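Local coordinates for protein alkaline phosphatase (Thermus thermophilus, PDB 7KWD) that probably hydrolyses phosphate monoesters as an alkaline phosphatase, working as a homodimer that binds zinc and magnesium ions, at residues A[80-86]-A[452-457]; A[133-137]-A[258-263]; A[143-147]-A[159-165]; A[56-60]-A[287-291]; A[301-305]-A[442-446]. All coordinates share one frame; numbering follows the deposited sequence.

How the contacts relate
Contacts 1, 3 and 4 are buried, whereas contacts 2 and 5 are partly buried. Contact 1 is a strand pairing held by backbone bonds; its strand 80-84 lies beside strand 438-443 of contact 5, and L452 packs on L442 between the two. Contacts 4 and 5 draw on the same long helix 283-306, the first wholly apolar across its interface, the second mixing apolar packing with one phenol-carboxylate bond. Contact 2, chiefly apolar packing at a strand's start, meets contact 5 where A259 touches F303. Contact 3 is polar and close to the magnesium ion. Contacts 1 and 4 both touch the second subunit, and N84 of contact 1 in one subunit bonds to Q58 of contact 4 in the other.

Contact 1: residues A[80-86]-A[452-457]; sequences NGLINTY and LGLVDN
L82 and G453 begin a parallel pairing of strands 80-84 and 454-456: L82 N donates to G453 O (3.0 Å), V455 N to L82 O (2.8 Å) and N84 N to V455 O (2.9 Å). Beyond them N457 N reaches N84 O in a weak, bent bond. I83 CA lies 3.2 Å from V455 O in a CA-H...O contact. Glycines suit the start of the pairing, since a side chain on G81 would run into G453 O and L452, and G453 has a positive phi. Strand 80-84 is also paired antiparallel with strand 438-443, and T85, just past its end, touches H318, a zinc ligand.

The apolar contacts divide between the two faces. On one, I83 CG2 meets V455 CG2 at 3.6 Å. On the other, L454 has CG anti to its backbone N (chi1 171°), which brings CD1 back to L82 CB at 3.7 Å while CD2 lies beside the amide of N84. Here W51 and Y54 of the second subunit pack on L82 and L454, and N84 OD1 accepts from Q58 NE2 of that subunit.

Polar side chains gather at the far end. One water joins N84 ND2, Y86 OH and D456 OD1. K107 forms a salt bridge with D456 OD1 and a hydrogen bond with N457 OD1. D456 OD2 is hydrogen-bonded to T458 OG1, just before helix 459-468.

The backbone thus fixes the register, the buried carboxylate of D456 probably has its charge balanced by K107, and the amide of N84 adds a directional bond to the second subunit beside the apolar packing of L82 and L454.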
# COMPACT_ATOMS: atom_id res chain seq x y z
N ASN A 80 10.23 -11.56 5.35
CA ASN A 80 10.00 -10.34 4.59
C ASN A 80 9.53 -9.24 5.52
O ASN A 80 9.06 -9.48 6.65
CB ASN A 80 9.02 -10.53 3.41
CG ASN A 80 7.65 -10.97 3.84
OD1 ASN A 80 6.70 -10.16 3.96
ND2 ASN A 80 7.50 -12.28 4.01
N GLY A 81 9.74 -8.03 5.05
CA GLY A 81 9.37 -6.84 5.77
C GLY A 81 9.20 -5.70 4.78
O GLY A 81 8.79 -5.88 3.65
N LEU A 82 9.52 -4.51 5.28
CA LEU A 82 9.13 -3.27 4.65
C LEU A 82 10.31 -2.33 4.64
O LEU A 82 11.06 -2.26 5.64
CB LEU A 82 7.99 -2.61 5.42
CG LEU A 82 6.63 -3.30 5.46
CD1 LEU A 82 5.66 -2.50 6.34
CD2 LEU A 82 6.12 -3.48 4.07
N ILE A 83 10.48 -1.58 3.55
CA ILE A 83 11.46 -0.51 3.54
C ILE A 83 10.78 0.85 3.40
O ILE A 83 9.83 1.00 2.62
CB ILE A 83 12.51 -0.69 2.44
CG1 ILE A 83 11.86 -0.95 1.08
CG2 ILE A 83 13.52 -1.80 2.80
CD1 ILE A 83 12.83 -0.73 -0.03
N ASN A 84 11.31 1.84 4.12
CA ASN A 84 11.02 3.24 3.84
C ASN A 84 11.83 3.70 2.63
O ASN A 84 13.01 3.37 2.48
CB ASN A 84 11.34 4.11 5.06
CG ASN A 84 10.18 4.20 6.03
OD1 ASN A 84 9.00 4.22 5.63
ND2 ASN A 84 10.48 4.26 7.31
N THR A 85 11.17 4.44 1.73
CA THR A 85 11.77 4.78 0.44
C THR A 85 12.12 6.25 0.30
O THR A 85 12.63 6.65 -0.75
CB THR A 85 10.82 4.39 -0.68
OG1 THR A 85 9.58 5.10 -0.49
CG2 THR A 85 10.57 2.91 -0.66
N TYR A 86 11.81 7.07 1.29
CA TYR A 86 12.08 8.49 1.14
C TYR A 86 13.55 8.77 0.87
O TYR A 86 14.46 8.08 1.34
CB TYR A 86 11.61 9.26 2.37
CG TYR A 86 12.09 8.81 3.72
CD1 TYR A 86 13.29 9.26 4.25
CD2 TYR A 86 11.29 8.01 4.51
CE1 TYR A 86 13.70 8.87 5.53
CE2 TYR A 86 11.68 7.63 5.76
CZ TYR A 86 12.88 8.07 6.27
OH TYR A 86 13.26 7.69 7.53
N LEU A 452 12.70 -8.86 9.99
CA LEU A 452 13.06 -7.58 9.36
C LEU A 452 12.28 -6.42 9.97
O LEU A 452 12.87 -5.41 10.38
CB LEU A 452 12.79 -7.62 7.87
CG LEU A 452 13.74 -8.56 7.14
CD1 LEU A 452 13.34 -8.80 5.74
CD2 LEU A 452 15.15 -8.00 7.18
N GLY A 453 10.97 -6.55 10.02
CA GLY A 453 10.17 -5.40 10.33
C GLY A 453 10.33 -4.30 9.30
O GLY A 453 10.56 -4.55 8.10
N LEU A 454 10.18 -3.06 9.77
CA LEU A 454 10.24 -1.86 8.94
C LEU A 454 11.65 -1.32 9.05
O LEU A 454 12.05 -0.90 10.14
CB LEU A 454 9.24 -0.80 9.37
CG LEU A 454 9.41 0.55 8.67
CD1 LEU A 454 9.11 0.47 7.18
CD2 LEU A 454 8.55 1.60 9.30
N VAL A 455 12.39 -1.35 7.94
CA VAL A 455 13.76 -0.86 7.91
C VAL A 455 13.84 0.27 6.91
O VAL A 455 12.92 0.52 6.15
CB VAL A 455 14.79 -1.95 7.56
CG1 VAL A 455 14.70 -3.11 8.52
CG2 VAL A 455 14.64 -2.39 6.12
N ASP A 456 14.98 0.93 6.90
CA ASP A 456 15.21 1.99 5.92
C ASP A 456 15.75 1.38 4.65
O ASP A 456 16.41 0.34 4.67
CB ASP A 456 16.17 3.04 6.46
CG ASP A 456 16.23 4.27 5.60
OD1 ASP A 456 15.19 4.97 5.51
OD2 ASP A 456 17.29 4.50 4.99
N ASN A 457 15.46 2.02 3.50
CA ASN A 457 15.95 1.43 2.27
C ASN A 457 17.48 1.32 2.28
O ASN A 457 18.04 0.40 1.66
CB ASN A 457 15.40 2.17 1.04
CG ASN A 457 15.71 3.67 1.00
OD1 ASN A 457 16.34 4.26 1.88
ND2 ASN A 457 15.25 4.29 -0.07
O HOH W 1 8.89 -8.28 9.08
O HOH W 2 11.39 -10.77 8.53
O HOH W 3 13.42 4.72 7.61
O HOH W 4 15.40 7.00 -1.67

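Contact 2: residues A[133-137]-A[258-263]; sequences GKAVG and LAAHRG
A135 opens strand 135-140 beside L258 of helix 247-259, their CA atoms 6.1 Å apart, and K134 CA comes within 5.3 Å of G263 CA just ahead of strand 265-271. The setting is the alpha/beta core of the alkaline phosphatase fold, in which these two strands run parallel as neighbours. G133 is the C-prime residue of the Schellman motif that ends helix 125-131, with K134 N bonded to A129 O; glycine fits its positive phi, where a side chain would jam against the preceding carbonyl.

L258 lies across the new strand. Its CD1 rests on G137 CA at 3.8 Å and its CD2 beside V136 O, which a glycine at 137 permits, since a CB there would strike CD1. F265 and L267 of strand 265-271 also touch this leucine.

A135 is small enough to fit between L258 and H261. H261 holds CG anti to its backbone N (chi1 -163°), standing the imidazole up against the strand so that A135 CB sits over one ring face, 3.8 Å from the centroid and 19° off the normal: a CH-pi contact. G133 O lies in the ring plane at its edge.

K134 bends at chi2 and passes G263. Its ammonium is bonded to R39 O; toward G263 O it makes a weak bond with NZ at 3.5 Å, and CD approaches that same oxygen to 3.3 Å.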
# COMPACT_ATOMS: atom_id res chain seq x y z
N GLY A 133 36.48 -9.46 -6.96
CA GLY A 133 36.55 -10.62 -7.80
C GLY A 133 35.24 -11.26 -8.17
O GLY A 133 35.24 -12.35 -8.75
N LYS A 134 34.11 -10.64 -7.85
CA LYS A 134 32.84 -11.19 -8.30
C LYS A 134 32.58 -10.75 -9.74
O LYS A 134 32.83 -9.61 -10.10
CB LYS A 134 31.69 -10.74 -7.40
CG LYS A 134 31.90 -10.89 -5.85
CD LYS A 134 31.75 -12.31 -5.39
CE LYS A 134 32.18 -12.47 -3.90
NZ LYS A 134 31.98 -13.85 -3.45
N ALA A 135 32.06 -11.67 -10.56
CA ALA A 135 31.42 -11.30 -11.81
C ALA A 135 30.14 -10.51 -11.52
O ALA A 135 29.49 -10.68 -10.49
CB ALA A 135 31.09 -12.55 -12.62
N VAL A 136 29.79 -9.61 -12.45
CA VAL A 136 28.66 -8.72 -12.30
C VAL A 136 27.75 -8.87 -13.51
O VAL A 136 28.23 -8.89 -14.66
CB VAL A 136 29.11 -7.25 -12.15
CG1 VAL A 136 27.91 -6.29 -12.09
CG2 VAL A 136 29.98 -7.08 -10.95
N GLY A 137 26.45 -8.95 -13.26
CA GLY A 137 25.45 -8.95 -14.32
C GLY A 137 24.36 -7.94 -14.02
O GLY A 137 23.95 -7.78 -12.88
N LEU A 258 27.12 -16.10 -15.23
CA LEU A 258 27.63 -15.58 -13.97
C LEU A 258 27.99 -16.72 -13.04
O LEU A 258 29.02 -16.67 -12.36
CB LEU A 258 26.59 -14.64 -13.35
CG LEU A 258 26.19 -13.48 -14.25
CD1 LEU A 258 24.98 -12.72 -13.74
CD2 LEU A 258 27.40 -12.55 -14.35
N ALA A 259 27.18 -17.79 -13.04
CA ALA A 259 27.42 -18.89 -12.12
C ALA A 259 28.70 -19.64 -12.43
O ALA A 259 29.24 -20.31 -11.54
CB ALA A 259 26.24 -19.87 -12.15
N ALA A 260 29.20 -19.57 -13.67
CA ALA A 260 30.40 -20.31 -14.05
C ALA A 260 31.67 -19.69 -13.49
O ALA A 260 32.70 -20.36 -13.45
CB ALA A 260 30.51 -20.35 -15.57
N HIS A 261 31.61 -18.43 -13.08
CA HIS A 261 32.78 -17.68 -12.63
C HIS A 261 33.29 -18.18 -11.30
O HIS A 261 32.52 -18.41 -10.35
CB HIS A 261 32.39 -16.20 -12.54
CG HIS A 261 33.53 -15.24 -12.49
ND1 HIS A 261 34.18 -14.79 -13.63
CD2 HIS A 261 34.09 -14.55 -11.45
CE1 HIS A 261 35.11 -13.91 -13.29
NE2 HIS A 261 35.08 -13.75 -11.98
N ARG A 262 34.61 -18.35 -11.21
CA ARG A 262 35.18 -19.03 -10.04
C ARG A 262 35.01 -18.19 -8.78
O ARG A 262 34.61 -18.72 -7.72
CB ARG A 262 36.66 -19.33 -10.29
CG ARG A 262 37.34 -20.17 -9.21
CD ARG A 262 38.84 -19.84 -9.12
NE ARG A 262 39.69 -21.03 -9.07
CZ ARG A 262 39.90 -21.76 -7.98
NH1 ARG A 262 39.33 -21.44 -6.83
NH2 ARG A 262 40.69 -22.83 -8.04
N GLY A 263 35.24 -16.89 -8.89
CA GLY A 263 35.11 -15.98 -7.77
C GLY A 263 33.70 -15.67 -7.30
O GLY A 263 33.54 -14.89 -6.36

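Contact 3: residues A[143-147]-A[159-165]; sequences TVTHA and RNAEERI
A147 CB lies over one face of the R159 guanidinium, offset toward its rim and 3.5 Å from NH1. The same flat group has H146 CE1 in its plane at the edge, 3.3 Å from NH1, with the imidazole turned 72° to it. The R159 chain bends at chi3 to bring its end back to these residues, where NH2 makes a salt bridge with E94 and a hydrogen bond to a bound tartrate, probably from the crystallisation liquor. A methyl as small as that of A147 lets the arginine lie flat beside helix 147-153.

E162 enters from the first turn of helix 162-172, its chain extended beyond CG (chi2 -176°), and drives OE2 between two hydroxyls. T143 OG1 donates to the syn lone pair at 2.8 Å; T145 OG1 donates at 2.6 Å on the anti side, 19° out of the carboxylate plane. OE1 accepts from a water at 2.6 Å. The two threonines belong to a type I turn from T143 to H146, closed by H146 N to T143 O at 3.0 Å, so the glutamate grips the turn that leads into the magnesium site of alkaline phosphatases. T148 binds that ion, and H146 is a predicted ligand. An alanine in place of E162 removes the carboxylate, which would probably leave both hydroxyls without their common acceptor and the turn less firmly tied to helix 162-172.

R159 also packs on S95, the predicted phosphoserine nucleophile, a position consistent with phosphate binding. Behind T145, I165 CG2 touches its CB at 3.8 Å, and a water links T145 O to R159 O, 2.7 Å from the latter.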
# COMPACT_ATOMS: atom_id res chain seq x y z
N THR A 143 15.85 0.38 -20.53
CA THR A 143 17.17 0.61 -21.12
C THR A 143 18.22 0.10 -20.14
O THR A 143 18.09 0.26 -18.92
CB THR A 143 17.40 2.08 -21.43
OG1 THR A 143 17.16 2.85 -20.26
CG2 THR A 143 16.47 2.56 -22.55
N VAL A 144 19.24 -0.56 -20.67
CA VAL A 144 20.20 -1.23 -19.81
C VAL A 144 20.99 -0.22 -18.99
O VAL A 144 21.52 -0.57 -17.92
CB VAL A 144 21.08 -2.13 -20.68
CG1 VAL A 144 22.07 -1.28 -21.52
CG2 VAL A 144 21.79 -3.12 -19.80
N THR A 145 21.05 1.02 -19.46
CA THR A 145 21.74 2.15 -18.84
C THR A 145 20.83 2.94 -17.89
O THR A 145 21.21 4.00 -17.39
CB THR A 145 22.26 3.07 -19.96
OG1 THR A 145 21.14 3.32 -20.84
CG2 THR A 145 23.36 2.45 -20.80
N HIS A 146 19.63 2.45 -17.64
CA HIS A 146 18.68 3.18 -16.80
C HIS A 146 19.14 3.20 -15.34
O HIS A 146 20.13 2.57 -14.95
CB HIS A 146 17.30 2.57 -16.96
CG HIS A 146 16.17 3.55 -16.81
ND1 HIS A 146 15.20 3.40 -15.85
CD2 HIS A 146 15.84 4.65 -17.54
CE1 HIS A 146 14.32 4.39 -15.97
NE2 HIS A 146 14.69 5.16 -16.99
N ALA A 147 18.41 3.97 -14.54
CA ALA A 147 18.91 4.36 -13.22
C ALA A 147 19.14 3.16 -12.31
O ALA A 147 20.14 3.11 -11.59
CB ALA A 147 17.94 5.31 -12.54
N ARG A 159 21.33 11.10 -14.25
CA ARG A 159 20.85 9.77 -14.59
C ARG A 159 20.48 9.68 -16.07
O ARG A 159 20.57 8.61 -16.66
CB ARG A 159 19.63 9.38 -13.73
CG ARG A 159 18.44 10.34 -13.78
CD ARG A 159 17.19 9.78 -13.10
NE ARG A 159 16.64 8.58 -13.75
CZ ARG A 159 15.57 7.92 -13.30
NH1 ARG A 159 15.09 6.87 -13.96
NH2 ARG A 159 14.96 8.34 -12.19
N ASN A 160 20.11 10.80 -16.67
CA ASN A 160 19.61 10.79 -18.05
C ASN A 160 20.72 10.81 -19.10
O ASN A 160 20.42 10.64 -20.29
CB ASN A 160 18.65 11.97 -18.22
CG ASN A 160 17.36 11.77 -17.44
OD1 ASN A 160 16.80 10.68 -17.41
ND2 ASN A 160 16.91 12.83 -16.79
N ALA A 161 21.97 10.95 -18.69
CA ALA A 161 23.08 10.97 -19.64
C ALA A 161 23.45 9.54 -20.04
O ALA A 161 24.56 9.05 -19.82
CB ALA A 161 24.26 11.71 -19.02
N GLU A 162 22.47 8.84 -20.61
CA GLU A 162 22.66 7.41 -20.83
C GLU A 162 23.62 7.12 -21.95
O GLU A 162 24.22 6.03 -21.98
CB GLU A 162 21.31 6.75 -21.11
CG GLU A 162 20.39 6.80 -19.87
CD GLU A 162 19.07 6.06 -20.08
OE1 GLU A 162 18.03 6.75 -20.18
OE2 GLU A 162 19.11 4.80 -20.16
N GLU A 163 23.81 8.06 -22.89
CA GLU A 163 24.84 7.87 -23.90
C GLU A 163 26.21 7.78 -23.25
O GLU A 163 27.03 6.90 -23.57
CB GLU A 163 24.77 9.01 -24.93
CG GLU A 163 25.35 8.63 -26.27
CD GLU A 163 25.14 9.67 -27.38
OE1 GLU A 163 26.19 10.15 -27.90
OE2 GLU A 163 23.97 9.96 -27.71
N ARG A 164 26.46 8.64 -22.27
CA ARG A 164 27.71 8.58 -21.52
C ARG A 164 27.77 7.35 -20.62
O ARG A 164 28.81 6.69 -20.51
CB ARG A 164 27.85 9.87 -20.70
CG ARG A 164 29.00 9.91 -19.68
CD ARG A 164 30.38 9.63 -20.30
NE ARG A 164 31.39 9.54 -19.25
CZ ARG A 164 32.42 8.70 -19.24
NH1 ARG A 164 32.64 7.86 -20.24
NH2 ARG A 164 33.25 8.71 -18.19
N ILE A 165 26.65 7.02 -19.96
CA ILE A 165 26.59 5.85 -19.09
C ILE A 165 26.98 4.58 -19.86
O ILE A 165 27.70 3.72 -19.35
CB ILE A 165 25.19 5.75 -18.45
CG1 ILE A 165 24.98 6.90 -17.44
CG2 ILE A 165 25.00 4.42 -17.71
CD1 ILE A 165 23.52 7.07 -17.01
O HOH W 5 15.86 5.83 -21.26
O HOH W 6 20.17 6.16 -15.72

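Contact 4: residues A[56-60]-A[287-291]; sequences IAQAY and LWDVL
L291 N donates to L287 O at 2.8 Å, an ordinary helical bond that sets two leucines one turn apart, and both lean on Y60 of helix 51-65. Across the interface itself the contacts are apolar. The segments 56-60 and 287-291 cross steeply, at 75°, with their axes 9.9 Å apart.

A57 sits where the backbones come nearest. Its small side chain lets L287 CD1 come down to 3.8 Å from A57 CA, while A57 CB meets V290 CG1 at 3.6 Å, one methyl of the beta-branched valine filling the adjoining place.

Y60 carries the aromatic half. With CG anti to the backbone N (chi1 -171°), the ring reaches toward the other helix, crossing L287 at about a right angle and turning a face to it. CD2 of that leucine stands over the ring centre, 3.6 Å from the centroid and only 11° off the normal, in a CH-pi contact; the other branch, CD1, touches Y60 CB at 3.8 Å. L291 CD1 approaches Y60 CD1 at 4.1 Å and also lies over one face of W288, so a single methyl is shared by two aromatic side chains. Replacing Y60 with an alanine takes away the ring, which would probably open a gap beneath L287 CD2, left without its aromatic surface.

On another side of helix 51-65, A59 packs on Y91 of the second subunit. The arrangement is that of steeply crossed helices packed through an alanine at the crossing, here linking the long helix 283-306 to a helix of the dimer interface.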
# COMPACT_ATOMS: atom_id res chain seq x y z
N ILE A 56 -3.69 -7.31 -6.84
CA ILE A 56 -4.30 -7.59 -8.15
C ILE A 56 -3.68 -8.83 -8.78
O ILE A 56 -4.39 -9.68 -9.31
CB ILE A 56 -4.18 -6.36 -9.08
CG1 ILE A 56 -5.11 -5.24 -8.62
CG2 ILE A 56 -4.55 -6.75 -10.51
CD1 ILE A 56 -4.70 -3.85 -9.18
N ALA A 57 -2.35 -8.91 -8.81
CA ALA A 57 -1.71 -10.08 -9.42
C ALA A 57 -1.99 -11.36 -8.63
O ALA A 57 -2.15 -12.44 -9.21
CB ALA A 57 -0.21 -9.86 -9.52
N GLN A 58 -1.94 -11.26 -7.30
CA GLN A 58 -2.28 -12.39 -6.44
C GLN A 58 -3.67 -12.94 -6.78
O GLN A 58 -3.85 -14.15 -6.93
CB GLN A 58 -2.23 -11.96 -4.98
CG GLN A 58 -2.55 -13.06 -3.97
CD GLN A 58 -2.54 -12.54 -2.54
OE1 GLN A 58 -1.77 -13.00 -1.69
NE2 GLN A 58 -3.40 -11.56 -2.26
N ALA A 59 -4.64 -12.04 -6.92
CA ALA A 59 -6.01 -12.45 -7.22
C ALA A 59 -6.10 -12.98 -8.64
O ALA A 59 -6.75 -14.00 -8.88
CB ALA A 59 -6.96 -11.27 -7.04
N TYR A 60 -5.44 -12.30 -9.58
CA TYR A 60 -5.54 -12.73 -10.97
C TYR A 60 -4.99 -14.14 -11.15
O TYR A 60 -5.59 -14.97 -11.85
CB TYR A 60 -4.80 -11.74 -11.87
CG TYR A 60 -5.04 -12.00 -13.35
CD1 TYR A 60 -4.25 -12.87 -14.04
CD2 TYR A 60 -6.11 -11.39 -14.03
CE1 TYR A 60 -4.49 -13.14 -15.38
CE2 TYR A 60 -6.33 -11.66 -15.39
CZ TYR A 60 -5.53 -12.52 -16.04
OH TYR A 60 -5.75 -12.81 -17.38
N LEU A 287 -0.03 -5.70 -14.47
CA LEU A 287 -0.26 -7.09 -14.14
C LEU A 287 0.69 -7.99 -14.91
O LEU A 287 1.29 -8.90 -14.34
CB LEU A 287 -1.71 -7.46 -14.43
CG LEU A 287 -2.00 -8.96 -14.53
CD1 LEU A 287 -1.91 -9.59 -13.15
CD2 LEU A 287 -3.41 -9.20 -15.09
N TRP A 288 0.80 -7.79 -16.24
CA TRP A 288 1.60 -8.72 -17.03
C TRP A 288 3.09 -8.56 -16.73
O TRP A 288 3.83 -9.55 -16.80
CB TRP A 288 1.29 -8.58 -18.53
CG TRP A 288 0.06 -9.38 -18.83
CD1 TRP A 288 -1.19 -8.90 -19.05
CD2 TRP A 288 -0.05 -10.81 -18.88
NE1 TRP A 288 -2.06 -9.94 -19.24
CE2 TRP A 288 -1.38 -11.12 -19.14
CE3 TRP A 288 0.87 -11.85 -18.74
CZ2 TRP A 288 -1.84 -12.43 -19.26
CZ3 TRP A 288 0.41 -13.15 -18.86
CH2 TRP A 288 -0.92 -13.43 -19.12
N ASP A 289 3.56 -7.36 -16.37
CA ASP A 289 4.97 -7.25 -15.97
C ASP A 289 5.19 -7.85 -14.59
O ASP A 289 6.28 -8.37 -14.29
CB ASP A 289 5.44 -5.79 -16.02
CG ASP A 289 6.01 -5.41 -17.40
OD1 ASP A 289 5.42 -5.84 -18.41
OD2 ASP A 289 7.07 -4.73 -17.49
N VAL A 290 4.16 -7.85 -13.75
CA VAL A 290 4.28 -8.55 -12.48
C VAL A 290 4.28 -10.04 -12.70
O VAL A 290 5.01 -10.77 -12.02
CB VAL A 290 3.15 -8.14 -11.53
CG1 VAL A 290 3.18 -9.01 -10.27
CG2 VAL A 290 3.30 -6.69 -11.14
N LEU A 291 3.47 -10.52 -13.67
CA LEU A 291 3.43 -11.95 -13.98
C LEU A 291 4.72 -12.37 -14.68
O LEU A 291 5.24 -13.46 -14.43
CB LEU A 291 2.22 -12.30 -14.86
CG LEU A 291 0.86 -12.06 -14.21
CD1 LEU A 291 -0.27 -12.57 -15.07
CD2 LEU A 291 0.75 -12.75 -12.85

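Contact 5: residues A[301-305]-A[442-446]; sequences TAFVD and LYGQG
V304 and G444 bring the helix and the end of the strand nearest, their CA atoms 6.8 Å apart, while T301 and Y443 stand 7.3 Å apart; a large side chain is needed to span the distance, and Y443 supplies it. Its CG is anti to the backbone N (chi1 -175°), which carries the ring out from strand 438-443 and across the last turns of helix 283-306.

Three helix residues receive it. T301 CG2 is placed over the middle of one ring face, 3.6 Å from the centroid and 4° off the normal, an almost vertical CH-pi contact. The threonine hydroxyl is occupied with L297 O of its own helix, which probably helps keep the methyl turned to the ring. V304 comes to the ring edge, with CG1 3.8 Å from Y443 CD1; a beta-branched residue makes a compact stop there. D305 takes the phenol: Y443 OH donates to the syn lone pair of D305 OD1 in a short bond of 2.5 Å. The carboxylate is turned 47° from the ring plane. D305 is exposed, so the carboxylate, probably charged, can stay beside solvent while the aromatic part of Y443 is buried.

Around this pair, L74 of helix 70-75 packs on both T301 and Y443, and the ring of Y78 meets that of Y443. L312 of strand 310-325 touches V304 and Y443, while F303, on another side of the helix, reaches L255 and A259 of helix 247-259.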
# COMPACT_ATOMS: atom_id res chain seq x y z
N THR A 301 14.55 -18.70 -7.62
CA THR A 301 14.48 -19.51 -6.41
C THR A 301 14.98 -20.93 -6.70
O THR A 301 15.72 -21.52 -5.89
CB THR A 301 13.07 -19.54 -5.83
OG1 THR A 301 12.13 -20.01 -6.80
CG2 THR A 301 12.68 -18.17 -5.36
N ALA A 302 14.66 -21.47 -7.86
CA ALA A 302 15.17 -22.79 -8.20
C ALA A 302 16.69 -22.77 -8.27
O ALA A 302 17.35 -23.71 -7.81
CB ALA A 302 14.56 -23.28 -9.51
N PHE A 303 17.28 -21.69 -8.79
CA PHE A 303 18.74 -21.56 -8.73
C PHE A 303 19.25 -21.52 -7.28
O PHE A 303 20.23 -22.19 -6.94
CB PHE A 303 19.20 -20.32 -9.48
CG PHE A 303 20.71 -20.20 -9.55
CD1 PHE A 303 21.41 -19.54 -8.56
CD2 PHE A 303 21.42 -20.78 -10.59
CE1 PHE A 303 22.78 -19.44 -8.60
CE2 PHE A 303 22.80 -20.68 -10.64
CZ PHE A 303 23.48 -20.02 -9.63
N VAL A 304 18.60 -20.75 -6.41
CA VAL A 304 19.09 -20.68 -5.03
C VAL A 304 18.96 -22.04 -4.36
O VAL A 304 19.83 -22.45 -3.59
CB VAL A 304 18.34 -19.58 -4.26
CG1 VAL A 304 18.76 -19.57 -2.80
CG2 VAL A 304 18.64 -18.21 -4.88
N ASP A 305 17.85 -22.76 -4.62
CA ASP A 305 17.66 -24.11 -4.09
C ASP A 305 18.84 -25.00 -4.45
O ASP A 305 19.35 -25.74 -3.61
CB ASP A 305 16.37 -24.72 -4.63
CG ASP A 305 15.11 -24.00 -4.15
OD1 ASP A 305 15.17 -23.24 -3.17
OD2 ASP A 305 14.07 -24.19 -4.79
N LEU A 442 13.69 -11.85 1.62
CA LEU A 442 14.94 -12.59 1.59
C LEU A 442 14.69 -14.07 1.31
O LEU A 442 13.87 -14.71 1.98
CB LEU A 442 15.68 -12.48 2.92
CG LEU A 442 15.97 -11.05 3.39
CD1 LEU A 442 16.63 -11.08 4.78
CD2 LEU A 442 16.85 -10.38 2.40
N TYR A 443 15.40 -14.61 0.34
CA TYR A 443 15.20 -16.00 -0.05
C TYR A 443 16.57 -16.66 -0.00
O TYR A 443 17.42 -16.43 -0.88
CB TYR A 443 14.55 -16.13 -1.42
CG TYR A 443 14.23 -17.57 -1.77
CD1 TYR A 443 15.18 -18.40 -2.35
CD2 TYR A 443 13.00 -18.11 -1.47
CE1 TYR A 443 14.90 -19.73 -2.64
CE2 TYR A 443 12.71 -19.43 -1.78
CZ TYR A 443 13.66 -20.23 -2.37
OH TYR A 443 13.34 -21.54 -2.66
N GLY A 444 16.78 -17.46 1.01
CA GLY A 444 18.07 -18.07 1.20
C GLY A 444 18.02 -19.12 2.30
O GLY A 444 17.01 -19.27 3.00
N GLN A 445 19.14 -19.83 2.41
CA GLN A 445 19.26 -20.91 3.37
C GLN A 445 19.61 -20.33 4.73
O GLN A 445 20.50 -19.48 4.84
CB GLN A 445 20.35 -21.89 2.92
CG GLN A 445 20.67 -22.99 3.92
CD GLN A 445 21.58 -24.06 3.33
OE1 GLN A 445 22.80 -24.05 3.56
NE2 GLN A 445 21.00 -24.98 2.55
N GLY A 446 18.89 -20.77 5.75
CA GLY A 446 19.28 -20.49 7.12
C GLY A 446 18.85 -19.15 7.67
O GLY A 446 19.46 -18.66 8.61